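Type IV pilus biogenesis protein PilB (PDB 7B7P) is a minor type IV pilin with a von Willebrand factor A-like module and a direct role in adhesion of Streptococcus sanguinis. Local coordinates at residues 222-226 with 264-268; 288-294 with 331-335; 320-324 with 356-360. One frame throughout, in Å; residues are numbered along the deposited sequence.

Contact 1: 222-226 with 264-268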
ATOM      1  N   SER A 222      23.108   5.038  13.468  1.00 58.13           N
ATOM      2  CA  SER A 222      22.201   4.118  14.118  1.00 59.82           C
ATOM      3  C   SER A 222      20.861   4.837  14.228  1.00 58.49           C
ATOM      4  O   SER A 222      20.738   6.011  13.879  1.00 57.34           O
ATOM      5  CB  SER A 222      22.773   3.655  15.465  1.00 56.82           C
ATOM      6  OG  SER A 222      22.521   4.612  16.465  1.00 61.57           O
ATOM      7  N   ALA A 223      19.850   4.118  14.687  1.00 59.11           N
ATOM      8  CA  ALA A 223      18.483   4.608  14.604  1.00 60.59           C
ATOM      9  C   ALA A 223      18.075   5.290  15.908  1.00 62.01           C
ATOM     10  O   ALA A 223      18.638   5.037  16.974  1.00 62.07           O
ATOM     11  CB  ALA A 223      17.511   3.459  14.268  1.00 54.43           C
ATOM     12  N   LYS A 224      17.068   6.155  15.800  1.00 62.51           N
ATOM     13  CA  LYS A 224      16.516   6.894  16.926  1.00 63.70           C
ATOM     14  C   LYS A 224      15.029   7.129  16.674  1.00 69.42           C
ATOM     15  O   LYS A 224      14.610   7.356  15.533  1.00 66.78           O
ATOM     16  CB  LYS A 224      17.253   8.229  17.129  1.00 70.48           C
ATOM     17  CG  LYS A 224      16.579   9.167  18.126  1.00 82.41           C
ATOM     18  CD  LYS A 224      16.768  10.665  17.795  1.00 89.05           C
ATOM     19  CE  LYS A 224      16.561  11.522  19.067  1.00 90.27           C
ATOM     20  NZ  LYS A 224      16.721  12.983  18.835  1.00 92.57           N
ATOM     21  N   TYR A 225      14.232   7.060  17.737  1.00 59.39           N
ATOM     22  CA  TYR A 225      12.840   7.464  17.649  1.00 64.88           C
ATOM     23  C   TYR A 225      12.767   8.988  17.730  1.00 65.86           C
ATOM     24  O   TYR A 225      13.161   9.576  18.735  1.00 68.51           O
ATOM     25  CB  TYR A 225      12.029   6.813  18.769  1.00 67.11           C
ATOM     26  CG  TYR A 225      11.735   5.346  18.564  1.00 64.90           C
ATOM     27  CD1 TYR A 225      10.889   4.922  17.547  1.00 62.83           C
ATOM     28  CD2 TYR A 225      12.294   4.382  19.399  1.00 60.75           C
ATOM     29  CE1 TYR A 225      10.619   3.574  17.358  1.00 65.45           C
ATOM     30  CE2 TYR A 225      12.025   3.040  19.223  1.00 63.00           C
ATOM     31  CZ  TYR A 225      11.195   2.639  18.204  1.00 62.78           C
ATOM     32  OH  TYR A 225      10.952   1.298  18.026  1.00 61.99           O
ATOM     33  N   ILE A 226      12.311   9.632  16.660  1.00 72.43           N
ATOM     34  CA  ILE A 226      12.032  11.062  16.741  1.00 69.16           C
ATOM     35  C   ILE A 226      10.706  11.273  17.443  1.00 68.82           C
ATOM     36  O   ILE A 226      10.571  12.144  18.301  1.00 74.11           O
ATOM     37  CB  ILE A 226      12.038  11.715  15.349  1.00 66.10           C
ATOM     38  CG1 ILE A 226      13.136  11.122  14.459  1.00 72.31           C
ATOM     39  CG2 ILE A 226      12.232  13.227  15.464  1.00 72.01           C
ATOM     40  CD1 ILE A 226      14.538  11.457  14.912  1.00 77.13           C
ATOM     41  N   TYR A 264      13.821  -0.386  14.259  1.00 59.50           N
ATOM     42  CA  TYR A 264      12.991   0.473  15.099  1.00 55.82           C
ATOM     43  C   TYR A 264      11.591   0.607  14.512  1.00 59.80           C
ATOM     44  O   TYR A 264      10.593   0.467  15.226  1.00 59.94           O
ATOM     45  CB  TYR A 264      13.631   1.840  15.245  1.00 55.30           C
ATOM     46  CG  TYR A 264      14.742   1.924  16.284  1.00 62.34           C
ATOM     47  CD1 TYR A 264      15.807   1.029  16.267  1.00 59.97           C
ATOM     48  CD2 TYR A 264      14.742   2.929  17.250  1.00 59.99           C
ATOM     49  CE1 TYR A 264      16.831   1.120  17.181  1.00 62.61           C
ATOM     50  CE2 TYR A 264      15.765   3.028  18.176  1.00 57.08           C
ATOM     51  CZ  TYR A 264      16.807   2.124  18.134  1.00 63.91           C
ATOM     52  OH  TYR A 264      17.839   2.196  19.043  1.00 68.00           O
ATOM     53  N   GLY A 265      11.504   0.836  13.198  1.00 57.26           N
ATOM     54  CA  GLY A 265      10.205   0.946  12.562  1.00 52.10           C
ATOM     55  C   GLY A 265       9.339  -0.270  12.778  1.00 55.88           C
ATOM     56  O   GLY A 265       8.199  -0.161  13.229  1.00 57.02           O
ATOM     57  N   MET A 266       9.878  -1.459  12.486  1.00 56.99           N
ATOM     58  CA  MET A 266       9.042  -2.658  12.512  1.00 60.92           C
ATOM     59  C   MET A 266       8.638  -3.052  13.932  1.00 60.30           C
ATOM     60  O   MET A 266       7.513  -3.528  14.147  1.00 59.00           O
ATOM     61  CB  MET A 266       9.750  -3.827  11.821  1.00 55.29           C
ATOM     62  CG  MET A 266       9.942  -3.617  10.325  1.00 58.62           C
ATOM     63  SD  MET A 266      10.511  -5.104   9.504  1.00 60.77           S
ATOM     64  CE  MET A 266       9.983  -4.785   7.798  1.00 54.06           C
ATOM     65  N   ILE A 267       9.537  -2.915  14.914  1.00 59.35           N
ATOM     66  CA  ILE A 267       9.122  -3.338  16.251  1.00 64.47           C
ATOM     67  C   ILE A 267       8.076  -2.384  16.808  1.00 60.62           C
ATOM     68  O   ILE A 267       7.111  -2.819  17.443  1.00 63.35           O
ATOM     69  CB  ILE A 267      10.310  -3.514  17.222  1.00 64.23           C
ATOM     70  CG1 ILE A 267       9.809  -4.185  18.508  1.00 70.11           C
ATOM     71  CG2 ILE A 267      10.954  -2.216  17.589  1.00 60.96           C
ATOM     72  CD1 ILE A 267      10.908  -4.851  19.334  1.00 69.60           C
ATOM     73  N   SER A 268       8.210  -1.079  16.544  1.00 64.07           N
ATOM     74  CA  SER A 268       7.152  -0.159  16.977  1.00 64.16           C
ATOM     75  C   SER A 268       5.824  -0.466  16.280  1.00 65.39           C
ATOM     76  O   SER A 268       4.762  -0.307  16.881  1.00 69.22           O
ATOM     77  CB  SER A 268       7.568   1.293  16.746  1.00 63.24           C
ATOM     78  OG  SER A 268       7.555   1.641  15.374  1.00 65.06           O
TER
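Tyr225 and Tyr264 share one first torsion: in each, CG lies beside the backbone N and anti to the carbonyl carbon (chi1 -75° and -81°), which carries the Tyr225 ring from strand 223-225 to the helix and the Tyr264 ring back to the strand. The rings meet obliquely, centroids 4.9 Å apart and planes at 43°, neither stacked nor edge-to-face. Tyr264 CD2 sits over one face of the Tyr225 ring, near its rim, and comes within 3.4 Å of Tyr225 CE2. The methyl of Ala223 covers one face of the Tyr264 ring in a CH-pi contact, with CB 3.7 Å from the ring centroid. Beyond the rings, Tyr225 OH donates to Tyr264 O at 2.9 Å. That carbonyl already takes the helical bond from Ser268 N, and the two donors arrive from opposite faces of its plane, a double grip on one oxygen. Ile267 CG2 and Ser268 CB line the phenol oxygen, at 3.5 and 3.6 Å from Tyr225 OH. Ser268 OG turns back to its own helix, donating to Gly265 O, and also bonds Asn215 of strand 212-219. Asp260, one turn before Tyr264, accepts from Ala223 N. Here a helix packs against the antiparallel strand beside 212-219 in the central sheet, an alpha/beta layering typical of the von Willebrand factor A fold.

Contact 2: 288-294 with 331-335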
ATOM      1  N   ASN A 288      25.979   1.536   4.239  1.00 53.30           N
ATOM      2  CA  ASN A 288      27.391   1.402   4.581  1.00 54.27           C
ATOM      3  C   ASN A 288      27.602   1.205   6.076  1.00 57.86           C
ATOM      4  O   ASN A 288      28.689   1.516   6.572  1.00 59.19           O
ATOM      5  CB  ASN A 288      28.213   2.655   4.125  1.00 54.90           C
ATOM      6  CG  ASN A 288      27.744   3.936   4.803  1.00 55.86           C
ATOM      7  OD1 ASN A 288      26.720   3.964   5.511  1.00 58.89           O
ATOM      8  ND2 ASN A 288      28.512   4.992   4.628  1.00 60.58           N
ATOM      9  N   ALA A 289      26.586   0.756   6.814  1.00 59.36           N
ATOM     10  CA  ALA A 289      26.723   0.552   8.246  1.00 54.40           C
ATOM     11  C   ALA A 289      25.750  -0.534   8.696  1.00 55.48           C
ATOM     12  O   ALA A 289      24.699  -0.745   8.083  1.00 55.94           O
ATOM     13  CB  ALA A 289      26.490   1.870   9.012  1.00 55.61           C
ATOM     14  N   TYR A 290      26.108  -1.217   9.781  1.00 57.20           N
ATOM     15  CA  TYR A 290      25.271  -2.261  10.372  1.00 59.52           C
ATOM     16  C   TYR A 290      25.703  -2.420  11.822  1.00 57.59           C
ATOM     17  O   TYR A 290      26.782  -1.967  12.212  1.00 61.24           O
ATOM     18  CB  TYR A 290      25.370  -3.592   9.593  1.00 53.59           C
ATOM     19  CG  TYR A 290      26.818  -4.097   9.432  1.00 59.84           C
ATOM     20  CD1 TYR A 290      27.618  -3.674   8.372  1.00 56.84           C
ATOM     21  CD2 TYR A 290      27.377  -4.979  10.358  1.00 55.38           C
ATOM     22  CE1 TYR A 290      28.931  -4.116   8.241  1.00 61.22           C
ATOM     23  CE2 TYR A 290      28.666  -5.420  10.236  1.00 56.35           C
ATOM     24  CZ  TYR A 290      29.451  -4.986   9.191  1.00 62.75           C
ATOM     25  OH  TYR A 290      30.756  -5.431   9.083  1.00 61.39           O
ATOM     26  N   LEU A 291      24.833  -3.022  12.631  1.00 61.52           N
ATOM     27  CA  LEU A 291      25.148  -3.329  14.023  1.00 57.28           C
ATOM     28  C   LEU A 291      25.326  -4.829  14.196  1.00 60.78           C
ATOM     29  O   LEU A 291      24.602  -5.616  13.585  1.00 58.12           O
ATOM     30  CB  LEU A 291      24.056  -2.828  14.967  1.00 56.18           C
ATOM     31  CG  LEU A 291      24.008  -1.304  15.010  1.00 62.86           C
ATOM     32  CD1 LEU A 291      22.903  -0.793  15.910  1.00 62.88           C
ATOM     33  CD2 LEU A 291      25.344  -0.786  15.453  1.00 59.30           C
ATOM     34  N   VAL A 292      26.299  -5.232  15.025  1.00 61.41           N
ATOM     35  CA  VAL A 292      26.455  -6.644  15.340  1.00 58.13           C
ATOM     36  C   VAL A 292      25.958  -6.904  16.755  1.00 58.67           C
ATOM     37  O   VAL A 292      25.895  -6.021  17.611  1.00 58.50           O
ATOM     38  CB  VAL A 292      27.897  -7.164  15.145  1.00 59.79           C
ATOM     39  CG1 VAL A 292      28.299  -7.045  13.684  1.00 58.01           C
ATOM     40  CG2 VAL A 292      28.899  -6.463  16.083  1.00 54.84           C
ATOM     41  N   ASP A 293      25.534  -8.138  16.968  1.00 65.09           N
ATOM     42  CA  ASP A 293      25.260  -8.661  18.293  1.00 61.94           C
ATOM     43  C   ASP A 293      26.566  -8.732  19.094  1.00 63.84           C
ATOM     44  O   ASP A 293      27.654  -8.930  18.532  1.00 58.90           O
ATOM     45  CB  ASP A 293      24.621 -10.034  18.101  1.00 65.61           C
ATOM     46  CG  ASP A 293      24.206 -10.716  19.386  1.00 68.96           C
ATOM     47  OD1 ASP A 293      24.918 -10.666  20.410  1.00 75.27           O
ATOM     48  OD2 ASP A 293      23.154 -11.369  19.330  1.00 79.37           O
ATOM     49  N   SER A 294      26.464  -8.581  20.419  1.00 62.66           N
ATOM     50  CA  SER A 294      27.675  -8.675  21.250  1.00 68.20           C
ATOM     51  C   SER A 294      28.407 -10.008  21.048  1.00 67.82           C
ATOM     52  O   SER A 294      29.637 -10.070  21.175  1.00 64.88           O
ATOM     53  CB  SER A 294      27.341  -8.486  22.732  1.00 60.84           C
ATOM     54  OG  SER A 294      26.286  -9.348  23.145  1.00 69.59           O
ATOM     55  N   ARG A 331      29.988  -2.090  18.484  1.00 68.07           N
ATOM     56  CA  ARG A 331      29.220  -3.050  17.706  1.00 66.84           C
ATOM     57  C   ARG A 331      28.961  -2.594  16.266  1.00 64.75           C
ATOM     58  O   ARG A 331      28.232  -3.273  15.530  1.00 64.43           O
ATOM     59  CB  ARG A 331      27.928  -3.366  18.443  1.00 60.60           C
ATOM     60  CG  ARG A 331      28.228  -4.112  19.742  1.00 62.39           C
ATOM     61  CD  ARG A 331      27.014  -4.759  20.358  1.00 54.16           C
ATOM     62  NE  ARG A 331      26.087  -3.763  20.860  1.00 59.56           N
ATOM     63  CZ  ARG A 331      24.999  -3.347  20.197  1.00 67.91           C
ATOM     64  NH1 ARG A 331      24.688  -3.847  18.998  1.00 60.82           N
ATOM     65  NH2 ARG A 331      24.190  -2.459  20.745  1.00 58.90           N
ATOM     66  N   LEU A 332      29.612  -1.514  15.826  1.00 61.03           N
ATOM     67  CA  LEU A 332      29.274  -0.828  14.588  1.00 59.87           C
ATOM     68  C   LEU A 332      30.207  -1.284  13.481  1.00 56.98           C
ATOM     69  O   LEU A 332      31.423  -1.119  13.577  1.00 62.95           O
ATOM     70  CB  LEU A 332      29.362   0.693  14.758  1.00 57.96           C
ATOM     71  CG  LEU A 332      29.030   1.532  13.514  1.00 60.93           C
ATOM     72  CD1 LEU A 332      27.541   1.463  13.195  1.00 60.35           C
ATOM     73  CD2 LEU A 332      29.462   3.002  13.659  1.00 63.33           C
ATOM     74  N   GLY A 333      29.638  -1.859  12.428  1.00 54.65           N
ATOM     75  CA  GLY A 333      30.355  -1.993  11.171  1.00 59.81           C
ATOM     76  C   GLY A 333      30.029  -0.784  10.312  1.00 61.18           C
ATOM     77  O   GLY A 333      28.893  -0.322  10.285  1.00 60.13           O
ATOM     78  N   TYR A 334      31.045  -0.244   9.636  1.00 63.72           N
ATOM     79  CA  TYR A 334      30.805   0.919   8.788  1.00 58.87           C
ATOM     80  C   TYR A 334      31.986   1.174   7.869  1.00 62.58           C
ATOM     81  O   TYR A 334      33.114   0.773   8.153  1.00 67.73           O
ATOM     82  CB  TYR A 334      30.536   2.169   9.603  1.00 60.14           C
ATOM     83  CG  TYR A 334      31.734   2.645  10.366  1.00 62.02           C
ATOM     84  CD1 TYR A 334      32.097   2.027  11.561  1.00 68.92           C
ATOM     85  CD2 TYR A 334      32.493   3.715   9.916  1.00 61.88           C
ATOM     86  CE1 TYR A 334      33.199   2.459  12.297  1.00 69.71           C
ATOM     87  CE2 TYR A 334      33.597   4.166  10.643  1.00 70.99           C
ATOM     88  CZ  TYR A 334      33.945   3.522  11.838  1.00 71.71           C
ATOM     89  OH  TYR A 334      35.021   3.929  12.591  1.00 77.49           O
ATOM     90  N   ASP A 335      31.703   1.893   6.782  1.00 57.47           N
ATOM     91  CA  ASP A 335      32.699   2.329   5.808  1.00 61.17           C
ATOM     92  C   ASP A 335      32.372   3.775   5.426  1.00 64.98           C
ATOM     93  O   ASP A 335      31.393   4.034   4.708  1.00 62.26           O
ATOM     94  CB  ASP A 335      32.688   1.409   4.592  1.00 59.02           C
ATOM     95  CG  ASP A 335      33.478   1.953   3.433  1.00 59.78           C
ATOM     96  OD1 ASP A 335      34.335   2.816   3.668  1.00 68.73           O
ATOM     97  OD2 ASP A 335      33.276   1.479   2.289  1.00 63.67           O
TER
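Leu291 and Leu332 cross obliquely at the apolar centre, CD2 of Leu291 lying 3.9 Å from Leu332 CD1, with Ala289 and Tyr334 CB on the same face of this antiparallel pair. On the other face the Tyr290 ring folds over its hydrogen-bonded partner Gly333. Tyr290 CG stands between the backbone N and carbonyl carbon (chi1 55°), and Gly333 CA lies 3.9 Å from the ring centroid in a CH-pi contact. With no side chain at Gly333, the ring can lie directly on the backbone; helix 341-358 also packs against the ring. Two bonds join Tyr290 and Gly333, N to O in each direction, and Val292 N reaches Arg331 O at 2.8 Å. At one polar end the Arg331 chain bends at chi3 (-69°) and returns NH1 to Val292 O, 2.8 Å away and nearly in the guanidinium plane. NH1 also salt-bridges Asp320. At the other end Asp335 N donates to Asn288 O, whereas the Asn288 ND2 to Asp335 O bond is weak; Asn288 OD1 accepts from Thr256 N. The Asn288 side chain lies about 6 Å from the bound magnesium ion. A charged side chain thus closes the ladder at Arg331, mainly backbone bonding at Asn288.

Contact 3: 320-324 with 356-360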
ATOM      1  N   ASP A 320      22.817  -7.562  15.010  1.00 58.65           N
ATOM      2  CA  ASP A 320      22.025  -7.172  16.162  1.00 52.16           C
ATOM      3  C   ASP A 320      20.546  -7.203  15.819  1.00 59.65           C
ATOM      4  O   ASP A 320      19.970  -6.205  15.357  1.00 62.02           O
ATOM      5  CB  ASP A 320      22.430  -5.770  16.628  1.00 53.60           C
ATOM      6  CG  ASP A 320      21.763  -5.366  17.933  1.00 53.89           C
ATOM      7  OD1 ASP A 320      21.022  -6.175  18.529  1.00 55.78           O
ATOM      8  OD2 ASP A 320      21.959  -4.214  18.348  1.00 61.97           O
ATOM      9  N   LEU A 321      19.931  -8.350  16.048  1.00 59.50           N
ATOM     10  CA  LEU A 321      18.504  -8.564  15.875  1.00 58.21           C
ATOM     11  C   LEU A 321      17.732  -8.520  17.191  1.00 54.94           C
ATOM     12  O   LEU A 321      16.644  -9.087  17.275  1.00 58.37           O
ATOM     13  CB  LEU A 321      18.279  -9.908  15.200  1.00 57.22           C
ATOM     14  CG  LEU A 321      19.073 -10.032  13.916  1.00 59.55           C
ATOM     15  CD1 LEU A 321      18.795 -11.415  13.314  1.00 53.20           C
ATOM     16  CD2 LEU A 321      18.647  -8.890  12.966  1.00 53.92           C
ATOM     17  N   SER A 322      18.276  -7.895  18.226  1.00 56.38           N
ATOM     18  CA  SER A 322      17.587  -7.943  19.506  1.00 60.19           C
ATOM     19  C   SER A 322      16.355  -7.026  19.498  1.00 62.37           C
ATOM     20  O   SER A 322      16.362  -5.961  18.880  1.00 61.78           O
ATOM     21  CB  SER A 322      18.519  -7.524  20.645  1.00 62.24           C
ATOM     22  OG  SER A 322      17.743  -7.217  21.802  1.00 66.27           O
ATOM     23  N   PRO A 323      15.289  -7.414  20.207  1.00 64.89           N
ATOM     24  CA  PRO A 323      14.202  -6.464  20.453  1.00 62.60           C
ATOM     25  C   PRO A 323      14.589  -5.384  21.428  1.00 68.00           C
ATOM     26  O   PRO A 323      13.835  -4.418  21.584  1.00 67.37           O
ATOM     27  CB  PRO A 323      13.080  -7.344  21.014  1.00 64.51           C
ATOM     28  CG  PRO A 323      13.505  -8.747  20.770  1.00 61.71           C
ATOM     29  CD  PRO A 323      14.986  -8.740  20.759  1.00 66.11           C
ATOM     30  N   THR A 324      15.745  -5.516  22.081  1.00 69.75           N
ATOM     31  CA  THR A 324      16.278  -4.481  22.958  1.00 69.87           C
ATOM     32  C   THR A 324      17.084  -3.521  22.099  1.00 67.14           C
ATOM     33  O   THR A 324      18.066  -3.916  21.462  1.00 69.75           O
ATOM     34  CB  THR A 324      17.150  -5.092  24.066  1.00 76.70           C
ATOM     35  OG1 THR A 324      16.328  -5.870  24.949  1.00 69.34           O
ATOM     36  CG2 THR A 324      17.847  -3.993  24.866  1.00 69.34           C
ATOM     37  N   LYS A 356      13.068 -10.231   8.168  1.00 54.40           N
ATOM     38  CA  LYS A 356      12.599 -11.585   8.458  1.00 59.61           C
ATOM     39  C   LYS A 356      12.171 -11.735   9.915  1.00 57.96           C
ATOM     40  O   LYS A 356      11.201 -12.430  10.215  1.00 66.53           O
ATOM     41  CB  LYS A 356      13.684 -12.595   8.109  1.00 59.34           C
ATOM     42  CG  LYS A 356      13.728 -12.935   6.635  1.00 66.06           C
ATOM     43  CD  LYS A 356      15.143 -13.094   6.152  1.00 68.85           C
ATOM     44  CE  LYS A 356      15.741 -14.372   6.646  1.00 73.11           C
ATOM     45  NZ  LYS A 356      16.817 -14.808   5.694  1.00 82.35           N
ATOM     46  N   LYS A 357      12.865 -11.084  10.836  1.00 59.28           N
ATOM     47  CA  LYS A 357      12.502 -11.256  12.233  1.00 59.40           C
ATOM     48  C   LYS A 357      11.312 -10.388  12.648  1.00 61.88           C
ATOM     49  O   LYS A 357      10.460 -10.847  13.418  1.00 62.92           O
ATOM     50  CB  LYS A 357      13.697 -10.954  13.129  1.00 59.32           C
ATOM     51  CG  LYS A 357      13.392 -11.184  14.596  1.00 60.49           C
ATOM     52  CD  LYS A 357      14.633 -11.204  15.448  1.00 58.25           C
ATOM     53  CE  LYS A 357      14.297 -11.647  16.887  1.00 60.72           C
ATOM     54  NZ  LYS A 357      15.551 -11.776  17.666  1.00 63.98           N
ATOM     55  N   PHE A 358      11.228  -9.148  12.159  1.00 52.44           N
ATOM     56  CA  PHE A 358      10.307  -8.163  12.711  1.00 54.32           C
ATOM     57  C   PHE A 358       9.141  -7.805  11.781  1.00 60.81           C
ATOM     58  O   PHE A 358       8.330  -6.930  12.124  1.00 56.43           O
ATOM     59  CB  PHE A 358      11.087  -6.889  13.074  1.00 50.42           C
ATOM     60  CG  PHE A 358      12.040  -7.058  14.241  1.00 60.56           C
ATOM     61  CD1 PHE A 358      11.561  -7.079  15.545  1.00 61.60           C
ATOM     62  CD2 PHE A 358      13.411  -7.213  14.030  1.00 57.24           C
ATOM     63  CE1 PHE A 358      12.427  -7.234  16.621  1.00 62.15           C
ATOM     64  CE2 PHE A 358      14.281  -7.376  15.091  1.00 59.18           C
ATOM     65  CZ  PHE A 358      13.789  -7.378  16.400  1.00 61.46           C
ATOM     66  N   GLY A 359       9.027  -8.440  10.623  1.00 57.94           N
ATOM     67  CA  GLY A 359       8.078  -7.952   9.641  1.00 63.32           C
ATOM     68  C   GLY A 359       6.768  -8.706   9.526  1.00 63.90           C
ATOM     69  O   GLY A 359       6.043  -8.513   8.545  1.00 64.83           O
ATOM     70  N   LEU A 360       6.432  -9.528  10.529  1.00 62.48           N
ATOM     71  CA  LEU A 360       5.311 -10.458  10.395  1.00 70.27           C
ATOM     72  C   LEU A 360       3.986  -9.736  10.145  1.00 68.70           C
ATOM     73  O   LEU A 360       3.208 -10.131   9.270  1.00 78.23           O
ATOM     74  CB  LEU A 360       5.199 -11.347  11.634  1.00 66.75           C
ATOM     75  CG  LEU A 360       4.042 -12.340  11.535  1.00 69.94           C
ATOM     76  CD1 LEU A 360       4.241 -13.302  10.377  1.00 67.75           C
ATOM     77  CD2 LEU A 360       3.834 -13.101  12.852  1.00 75.70           C
TER
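The last turn of helix 341-358 meets a loop built from an Asx turn and an ST turn, at the surface of the von Willebrand factor A-like module. Lys357 carries the polar part: CG is anti to the backbone N (chi1 -177°) and the chain runs extended beyond it, delivering NZ to Leu321 O at 2.9 Å. The ammonium group stands above the carbonyl plane, 40° out of it, while Lys357 CD rests 3.9 Å from Leu321 CB. Phe358 comes to the same carbonyl edge-on, its CZ 3.4 Å from Leu321 O. Pro323 CB brushes Phe358 CE1 more loosely, at 4.4 Å. The loop holds its own shape: Asp320 OD1 accepts from Ser322 N in the Asx turn, and Ser322 OG accepts from Thr324 N in the ST turn. Ser322 O takes a further bond from Arg263 of helix 258-270, and Tyr350 OH bonds Asp320 O. Phe358 also packs on Met266 and Ile267 of helix 258-270, which places its ring between loop and helix. Leu321 O thus receives an ammonium donor and the weakly positive rim of a phenyl ring; since Lys357 is solvent-exposed, its charge is probably partly screened.

Overall arrangement
All three contacts lie in the von Willebrand factor A-like module, on one side of the chain's centre. Contact 1 closes first along the chain; contacts 2 and 3 then alternate, strand 289-291, loop 320-324, strand 332-335 and helix 341-358 following in turn. Centres of contacts 1 and 3 are 11 Å apart, and Ile267 of helix 258-270 packs on Pro323. Contact 2 is about 16 Å from each of the others, centre to centre, and joins contact 3 through a probable hydrogen bond between Leu291 O and Asp320 N as well as the salt bridge. The four-stranded sheet containing contact 2 is thereby tied, through loop 320-324, to two helices of the module that bears the magnesium site.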